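Local coordinates for hypothetical protein PSPTO_2114 (Pseudomonas syringae pv. tomato, PDB 2ODA) that belongs to a Pseudomonas-specific subfamily of the HAD superfamily and probably has a novel biochemical function, at residues S120-G125 with G168-I173; Q42-A47 with G177-C182. One frame throughout, in Å; residues are numbered along the deposited sequence.

How the contacts relate
The two contacts illustrate how a sixth strand and its following helix are joined to a Rossmann-like HAD core. Contact 1 sets the end of helix 115-123 against the turn that leads into edge strand 171-173. Contact 2 then packs the start of the next helix, 179-191, on helix 41-51, which precedes strand 55-58. Their centres lie 19 Å apart, yet they meet directly: Ser171 CB lies 3.7 Å from Cys182 SG, Ile173 CG2 is equally far from Cys182 CB, and Ile173 CD1 comes within 3.8 Å of Leu179 N. Both contacts are structural packing around the sheet, and neither includes a bound ligand or metal.

Contact 1: S120-G125 with G168-I173; sequences SGLNAG and GVHSVI
Leu122 places CG beside its own backbone N (chi1 -67°) and keeps its chain extended at the second torsion (chi2 173°), which carries both methyls from the last turn of helix 115-123 to Gly168 and His170. The leucine and histidine side chains run past one another in opposite directions. The two leucine branches divide the work: CD2 sits 3.6 Å from Gly168 O and reaches His170 CE1 at 3.7 Å, meeting the imidazole obliquely. The other methyl, CD1, lies along the glycine backbone, 3.9 Å from Gly168 C. That same Gly168 O stands over the centre of one face of the His170 ring, 4.1 Å above its plane.

Two helix ends thus come together, since Gly125 and Gly168 each close a helix with a Schellman motif at positive phi. The turn after Gly168 enters strand 171-173, which pairs with strand 127-131 at the edge of the parallel sheet. Thr128 of that neighbouring strand also touches the Leu122 side chain.

Between the segments the Leu122 methyls rest on a peptide group and a ring by van der Waals contact, without a polar bond, while the ring's nitrogens are held elsewhere: His170 ND1 pairs with Thr128 N and NE2 with the terminal Pro196 OXT. These partners are consistent with ND1 accepting and NE2 carrying a proton, toward a carboxylate that would favour it.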
loop_
_atom_site.group_PDB
_atom_site.type_symbol
_atom_site.label_atom_id
_atom_site.label_comp_id
_atom_site.label_asym_id
_atom_site.label_seq_id
_atom_site.Cartn_x
_atom_site.Cartn_y
_atom_site.Cartn_z
ATOM N N SER B 120 2.904 -4.600 10.564
ATOM C CA SER B 120 1.843 -4.212 9.619
ATOM C C SER B 120 2.347 -3.073 8.709
ATOM O O SER B 120 2.145 -3.109 7.501
ATOM C CB SER B 120 0.565 -3.802 10.379
ATOM O OG SER B 120 -0.393 -3.219 9.504
ATOM N N GLY B 121 2.999 -2.067 9.294
ATOM C CA GLY B 121 3.480 -0.924 8.516
ATOM C C GLY B 121 4.549 -1.331 7.515
ATOM O O GLY B 121 4.542 -0.865 6.367
ATOM N N LEU B 122 5.482 -2.188 7.944
ATOM C CA LEU B 122 6.517 -2.702 7.040
ATOM C C LEU B 122 5.862 -3.501 5.917
ATOM O O LEU B 122 6.199 -3.348 4.751
ATOM C CB LEU B 122 7.529 -3.600 7.806
ATOM C CG LEU B 122 8.419 -2.876 8.832
ATOM C CD1 LEU B 122 9.270 -3.876 9.650
ATOM C CD2 LEU B 122 9.338 -1.858 8.127
ATOM N N ASN B 123 4.926 -4.367 6.276
ATOM C CA ASN B 123 4.186 -5.159 5.268
ATOM C C ASN B 123 3.401 -4.292 4.294
ATOM O O ASN B 123 3.255 -4.635 3.094
ATOM C CB ASN B 123 3.246 -6.149 5.960
ATOM C CG ASN B 123 4.003 -7.315 6.624
ATOM O OD1 ASN B 123 5.169 -7.538 6.328
ATOM N ND2 ASN B 123 3.339 -8.040 7.539
ATOM N N ALA B 124 2.902 -3.164 4.787
ATOM C CA ALA B 124 2.101 -2.254 3.953
ATOM C C ALA B 124 2.989 -1.370 3.056
ATOM O O ALA B 124 2.489 -0.652 2.179
ATOM C CB ALA B 124 1.185 -1.385 4.848
ATOM N N GLY B 125 4.299 -1.430 3.275
ATOM C CA GLY B 125 5.237 -0.712 2.414
ATOM C C GLY B 125 5.629 0.660 2.931
ATOM O O GLY B 125 6.218 1.448 2.188
ATOM N N GLY B 168 13.129 -4.692 11.209
ATOM C CA GLY B 168 13.363 -3.983 9.958
ATOM C C GLY B 168 12.914 -2.531 10.029
ATOM O O GLY B 168 12.822 -1.861 9.013
ATOM N N VAL B 169 12.606 -2.043 11.228
ATOM C CA VAL B 169 12.190 -0.641 11.412
ATOM C C VAL B 169 13.304 0.308 10.951
ATOM O O VAL B 169 14.486 0.009 11.120
ATOM C CB VAL B 169 11.815 -0.391 12.890
ATOM C CG1 VAL B 169 11.647 1.097 13.222
ATOM C CG2 VAL B 169 10.583 -1.195 13.264
ATOM N N HIS B 170 12.919 1.463 10.396
ATOM C CA HIS B 170 13.842 2.353 9.713
ATOM C C HIS B 170 14.644 3.296 10.627
ATOM O O HIS B 170 15.806 3.629 10.332
ATOM C CB HIS B 170 13.059 3.133 8.654
ATOM C CG HIS B 170 12.494 2.255 7.581
ATOM N ND1 HIS B 170 11.182 1.835 7.574
ATOM C CD2 HIS B 170 13.088 1.657 6.522
ATOM C CE1 HIS B 170 10.981 1.048 6.529
ATOM N NE2 HIS B 170 12.123 0.923 5.875
ATOM N N SER B 171 14.016 3.742 11.717
ATOM C CA SER B 171 14.665 4.604 12.706
ATOM C C SER B 171 14.004 4.334 14.046
ATOM O O SER B 171 12.817 4.062 14.093
ATOM C CB SER B 171 14.474 6.107 12.371
ATOM O OG SER B 171 14.993 6.440 11.094
ATOM N N VAL B 172 14.790 4.408 15.126
ATOM C CA VAL B 172 14.250 4.302 16.480
ATOM C C VAL B 172 14.637 5.526 17.301
ATOM O O VAL B 172 15.794 5.966 17.286
ATOM C CB VAL B 172 14.734 3.004 17.236
ATOM C CG1 VAL B 172 14.083 2.916 18.626
ATOM C CG2 VAL B 172 14.385 1.718 16.438
ATOM N N ILE B 173 13.656 6.055 18.027
ATOM C CA ILE B 173 13.813 7.219 18.878
ATOM C C ILE B 173 13.239 6.943 20.272
ATOM O O ILE B 173 12.425 6.034 20.455
ATOM C CB ILE B 173 13.140 8.496 18.262
ATOM C CG1 ILE B 173 11.648 8.236 17.933
ATOM C CG2 ILE B 173 13.957 8.939 17.015
ATOM C CD1 ILE B 173 10.840 9.477 17.463
#

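Contact 2: Q42-A47 with G177-C182; sequences QNALKA and GELESC
Asn43 OD1 receives bonds from two waters, one of them weak, through which helix 41-51 reaches Glu180 and Gly177 at the start of helix 179-191 in this Rossmann-like HAD fold. Water 1 lies 2.7 Å from Asn43 OD1 and 2.9 Å from Glu180 OE2, tying an amide oxygen to a carboxylate. Water 2 is held much more firmly by the other segment, 2.6 Å from Gly177 O, and its link to Asn43 OD1 is the weak one at 3.4 Å. Both waters thus bridge the two segments. Asn43 CG stands opposite the backbone N (chi1 -171°), the setting that swings its amide out toward the waters.

Beneath this hydrated border helix 41-51 offers small side chains, Ala44 and Ala47, to Leu179 and Glu180. The two alanines, one turn apart, both direct their methyls at the other segment. The backbones come nearest where Ala44 CA and Gly177 CA are 5.7 Å apart. Ala44 CB packs at 4.4 Å on CB of Leu179, the first residue of helix 179-191, and the leucine side chain continues inward to Leu48 of helix 41-51 and Ile129 of the sheet. This apolar core therefore joins two helices to each other and to strand 127-131.

Glu180 crosses at the exposed margin, its chain bent at the second torsion (chi2 144°), and its side chain also touches Gln51 of helix 41-51. Its carboxylate lies beside the Ala47 methyl almost symmetrically, with OE1 at 3.7 Å and OE2 at 3.8 Å from Ala47 CB.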
loop_
_atom_site.group_PDB
_atom_site.type_symbol
_atom_site.label_atom_id
_atom_site.label_comp_id
_atom_site.label_asym_id
_atom_site.label_seq_id
_atom_site.Cartn_x
_atom_site.Cartn_y
_atom_site.Cartn_z
ATOM N N GLN B 42 2.907 16.461 23.230
ATOM C CA GLN B 42 2.314 17.798 23.044
ATOM C C GLN B 42 3.137 18.652 22.088
ATOM O O GLN B 42 2.591 19.334 21.230
ATOM C CB GLN B 42 2.152 18.547 24.377
ATOM C CG GLN B 42 1.128 17.930 25.351
ATOM C CD GLN B 42 1.737 16.934 26.333
ATOM O OE1 GLN B 42 2.572 16.101 25.969
ATOM N NE2 GLN B 42 1.318 17.023 27.588
ATOM N N ASN B 43 4.454 18.607 22.268
ATOM C CA ASN B 43 5.417 19.325 21.437
ATOM C C ASN B 43 5.341 18.826 19.971
ATOM O O ASN B 43 5.137 19.624 19.034
ATOM C CB ASN B 43 6.822 19.123 22.058
ATOM C CG ASN B 43 7.901 19.994 21.432
ATOM O OD1 ASN B 43 7.997 20.099 20.219
ATOM N ND2 ASN B 43 8.752 20.592 22.275
ATOM N N ALA B 44 5.497 17.510 19.772
ATOM C CA ALA B 44 5.433 16.954 18.406
ATOM C C ALA B 44 4.088 17.264 17.737
ATOM O O ALA B 44 4.039 17.638 16.556
ATOM C CB ALA B 44 5.680 15.428 18.423
ATOM N N LEU B 45 2.993 17.079 18.476
ATOM C CA LEU B 45 1.655 17.206 17.891
ATOM C C LEU B 45 1.265 18.653 17.591
ATOM O O LEU B 45 0.514 18.891 16.650
ATOM C CB LEU B 45 0.601 16.531 18.754
ATOM C CG LEU B 45 0.764 15.012 18.915
ATOM C CD1 LEU B 45 -0.350 14.522 19.831
ATOM C CD2 LEU B 45 0.745 14.280 17.563
ATOM N N LYS B 46 1.777 19.614 18.362
ATOM C CA LYS B 46 1.552 21.028 18.005
ATOM C C LYS B 46 2.143 21.351 16.650
ATOM O O LYS B 46 1.440 21.927 15.824
ATOM C CB LYS B 46 2.073 22.013 19.049
ATOM C CG LYS B 46 1.968 23.453 18.516
ATOM C CD LYS B 46 2.138 24.503 19.601
ATOM C CE LYS B 46 2.093 25.905 18.928
ATOM N NZ LYS B 46 0.732 26.226 18.444
ATOM N N ALA B 47 3.405 20.956 16.422
ATOM C CA ALA B 47 4.094 21.202 15.151
ATOM C C ALA B 47 3.318 20.585 14.005
ATOM O O ALA B 47 3.062 21.254 12.985
ATOM C CB ALA B 47 5.511 20.654 15.189
ATOM N N GLY B 177 9.177 13.569 21.386
ATOM C CA GLY B 177 9.869 14.864 21.328
ATOM C C GLY B 177 10.955 14.836 20.255
ATOM O O GLY B 177 11.430 15.885 19.785
ATOM N N GLU B 178 11.389 13.631 19.902
ATOM C CA GLU B 178 12.430 13.445 18.881
ATOM C C GLU B 178 11.870 13.218 17.482
ATOM O O GLU B 178 12.633 13.011 16.521
ATOM C CB GLU B 178 13.330 12.259 19.263
ATOM C CG GLU B 178 14.185 12.493 20.490
ATOM C CD GLU B 178 15.262 13.557 20.281
ATOM O OE1 GLU B 178 15.659 13.783 19.122
ATOM O OE2 GLU B 178 15.717 14.164 21.276
ATOM N N LEU B 179 10.544 13.270 17.345
ATOM C CA LEU B 179 9.935 12.928 16.060
ATOM C C LEU B 179 10.353 13.872 14.927
ATOM O O LEU B 179 10.621 13.429 13.827
ATOM C CB LEU B 179 8.404 12.877 16.150
ATOM C CG LEU B 179 7.681 12.505 14.848
ATOM C CD1 LEU B 179 7.970 11.047 14.443
ATOM C CD2 LEU B 179 6.213 12.686 15.045
ATOM N N GLU B 180 10.378 15.171 15.202
ATOM C CA GLU B 180 10.663 16.160 14.156
ATOM C C GLU B 180 12.029 15.921 13.521
ATOM O O GLU B 180 12.149 15.834 12.286
ATOM C CB GLU B 180 10.545 17.581 14.745
ATOM C CG GLU B 180 10.316 18.707 13.752
ATOM C CD GLU B 180 9.382 19.816 14.299
ATOM O OE1 GLU B 180 8.782 20.504 13.468
ATOM O OE2 GLU B 180 9.225 19.987 15.538
ATOM N N SER B 181 13.046 15.772 14.363
ATOM C CA SER B 181 14.408 15.477 13.925
ATOM C C SER B 181 14.513 14.116 13.243
ATOM O O SER B 181 15.266 13.951 12.291
ATOM C CB SER B 181 15.347 15.475 15.124
ATOM O OG SER B 181 15.527 16.794 15.559
ATOM N N CYS B 182 13.754 13.146 13.743
ATOM C CA CYS B 182 13.757 11.808 13.146
ATOM C C CYS B 182 13.224 11.851 11.708
ATOM O O CYS B 182 13.856 11.297 10.773
ATOM C CB CYS B 182 12.899 10.872 14.017
ATOM S SG CYS B 182 12.775 9.212 13.423
HETATM O O HOH W 1 8.776 18.639 18.034
HETATM O O HOH W 2 10.967 18.418 19.812
#